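Local coordinates for protein chaperone CupB2 (Pseudomonas aeruginosa, PDB 3Q48) that probably acts as a periplasmic chaperone that assists the folding and assembly of fimbrial subunits, at residues 105-109 against 110-114. Sequence-based numbering, arbitrary orientation.
Sequences PLPTD and RESLF
Arg110 and Asp109, neighbours in sequence, send their side chains out the same way and lock together at the tip of the turn. Arg110 presents NE and NH2 along one edge to the carboxylate. Arg110 NE reaches Asp109 OD1 at 3.1 Å along a fairly straight N-H (163°). Arg110 NH2 meets the syn lone pair of Asp109 OD2 at 2.7 Å, and NE adds a second bond to that oxygen; both bonds to OD2 are bent. The two planes are turned 55° against each other, not coplanar. The bend in the arginine chain at chi3 (77°) brings NE and NH2 back to the carboxylate. Both side chains also touch Phe209 of the second domain, and Glu111 OE1 accepts a hydrogen bond from Tyr184 N there.

Two residues before Asp109, Pro107 packs its CB against Arg110 CG (3.8 Å) and sets its CD near OG of Ser112. Pro107 O and Arg110 O lie 3.5 Å apart, both acceptors; a water supplies the protons they lack, donating to each at 2.7 Å, and also hydrogen-bonds to Ser112 OG. Deeper in, Leu106 CD2 approaches the ring edge of Phe114 at CZ (3.7 Å), and Phe114 in turn meets Phe80 edge-to-face.

Residues 107-110 thus form a beta-turn-like reversal between strands 93-101 and 112-121, at the junction of the two domains, in the immunoglobulin-like N-terminal domain of a PapD-type chaperone.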
loop_
_atom_site.group_PDB
_atom_site.type_symbol
_atom_site.label_atom_id
_atom_site.label_comp_id
_atom_site.label_asym_id
_atom_site.label_seq_id
_atom_site.Cartn_x
_atom_site.Cartn_y
_atom_site.Cartn_z
ATOM N N PRO A 105 -18.614 0.308 -10.261
ATOM C CA PRO A 105 -18.398 -1.164 -10.172
ATOM C C PRO A 105 -16.951 -1.603 -9.902
ATOM O O PRO A 105 -16.096 -1.539 -10.806
ATOM C CB PRO A 105 -18.867 -1.688 -11.546
ATOM C CG PRO A 105 -19.074 -0.439 -12.408
ATOM C CD PRO A 105 -19.397 0.675 -11.453
ATOM N N LEU A 106 -16.689 -2.015 -8.658
ATOM C CA LEU A 106 -15.402 -2.569 -8.222
ATOM C C LEU A 106 -15.656 -3.920 -7.543
ATOM O O LEU A 106 -16.741 -4.121 -6.984
ATOM C CB LEU A 106 -14.744 -1.625 -7.222
ATOM C CG LEU A 106 -14.158 -0.290 -7.687
ATOM C CD1 LEU A 106 -13.928 0.539 -6.450
ATOM C CD2 LEU A 106 -12.852 -0.481 -8.513
ATOM N N PRO A 107 -14.670 -4.852 -7.582
ATOM C CA PRO A 107 -15.015 -6.138 -6.991
ATOM C C PRO A 107 -15.552 -5.990 -5.566
ATOM O O PRO A 107 -15.094 -5.128 -4.794
ATOM C CB PRO A 107 -13.698 -6.932 -7.043
ATOM C CG PRO A 107 -12.936 -6.335 -8.144
ATOM C CD PRO A 107 -13.321 -4.877 -8.198
ATOM N N THR A 108 -16.529 -6.840 -5.248
ATOM C CA THR A 108 -17.293 -6.825 -3.995
ATOM C C THR A 108 -16.691 -7.820 -2.985
ATOM O O THR A 108 -16.989 -7.752 -1.789
ATOM C CB THR A 108 -18.792 -7.207 -4.295
ATOM O OG1 THR A 108 -18.866 -8.557 -4.791
ATOM C CG2 THR A 108 -19.376 -6.304 -5.351
ATOM N N ASP A 109 -15.850 -8.738 -3.467
ATOM C CA ASP A 109 -15.351 -9.875 -2.646
ATOM C C ASP A 109 -13.850 -9.785 -2.294
ATOM O O ASP A 109 -13.266 -10.742 -1.768
ATOM C CB ASP A 109 -15.498 -11.162 -3.452
ATOM C CG ASP A 109 -14.510 -11.202 -4.609
ATOM O OD1 ASP A 109 -14.467 -10.216 -5.381
ATOM O OD2 ASP A 109 -13.778 -12.190 -4.741
ATOM N N ARG A 110 -13.237 -8.658 -2.649
ATOM C CA ARG A 110 -11.819 -8.425 -2.431
ATOM C C ARG A 110 -11.500 -6.947 -2.486
ATOM O O ARG A 110 -12.226 -6.152 -3.088
ATOM C CB ARG A 110 -10.950 -9.217 -3.432
ATOM C CG ARG A 110 -11.122 -8.785 -4.878
ATOM C CD ARG A 110 -10.571 -9.846 -5.820
ATOM N NE ARG A 110 -11.483 -11.000 -5.955
ATOM C CZ ARG A 110 -11.124 -12.172 -6.481
ATOM N NH1 ARG A 110 -9.871 -12.347 -6.921
ATOM N NH2 ARG A 110 -12.006 -13.161 -6.559
ATOM N N GLU A 111 -10.406 -6.587 -1.823
ATOM C CA GLU A 111 -9.877 -5.233 -1.855
ATOM C C GLU A 111 -9.517 -4.888 -3.297
ATOM O O GLU A 111 -9.138 -5.768 -4.104
ATOM C CB GLU A 111 -8.632 -5.161 -0.952
ATOM C CG GLU A 111 -8.976 -4.837 0.479
ATOM C CD GLU A 111 -7.755 -4.734 1.419
ATOM O OE1 GLU A 111 -6.636 -5.279 1.104
ATOM O OE2 GLU A 111 -7.943 -4.116 2.492
ATOM N N SER A 112 -9.654 -3.609 -3.621
ATOM C CA SER A 112 -9.020 -3.034 -4.837
ATOM C C SER A 112 -7.874 -2.075 -4.491
ATOM O O SER A 112 -7.894 -1.378 -3.462
ATOM C CB SER A 112 -10.039 -2.360 -5.714
ATOM O OG SER A 112 -10.867 -3.359 -6.291
ATOM N N LEU A 113 -6.866 -2.104 -5.358
ATOM C CA LEU A 113 -5.649 -1.330 -5.177
ATOM C C LEU A 113 -5.532 -0.135 -6.147
ATOM O O LEU A 113 -5.587 -0.308 -7.370
ATOM C CB LEU A 113 -4.482 -2.253 -5.348
ATOM C CG LEU A 113 -3.134 -1.569 -5.256
ATOM C CD1 LEU A 113 -2.837 -0.934 -3.864
ATOM C CD2 LEU A 113 -2.137 -2.649 -5.709
ATOM N N PHE A 114 -5.418 1.063 -5.567
ATOM C CA PHE A 114 -5.158 2.315 -6.278
ATOM C C PHE A 114 -3.929 3.029 -5.689
ATOM O O PHE A 114 -3.364 2.606 -4.653
ATOM C CB PHE A 114 -6.390 3.201 -6.232
ATOM C CG PHE A 114 -7.571 2.628 -7.000
ATOM C CD1 PHE A 114 -7.744 2.919 -8.350
ATOM C CD2 PHE A 114 -8.470 1.773 -6.386
ATOM C CE1 PHE A 114 -8.818 2.394 -9.082
ATOM C CE2 PHE A 114 -9.579 1.210 -7.130
ATOM C CZ PHE A 114 -9.741 1.544 -8.465
HETATM O O HOH W 1 -12.732 -3.807 -4.329
#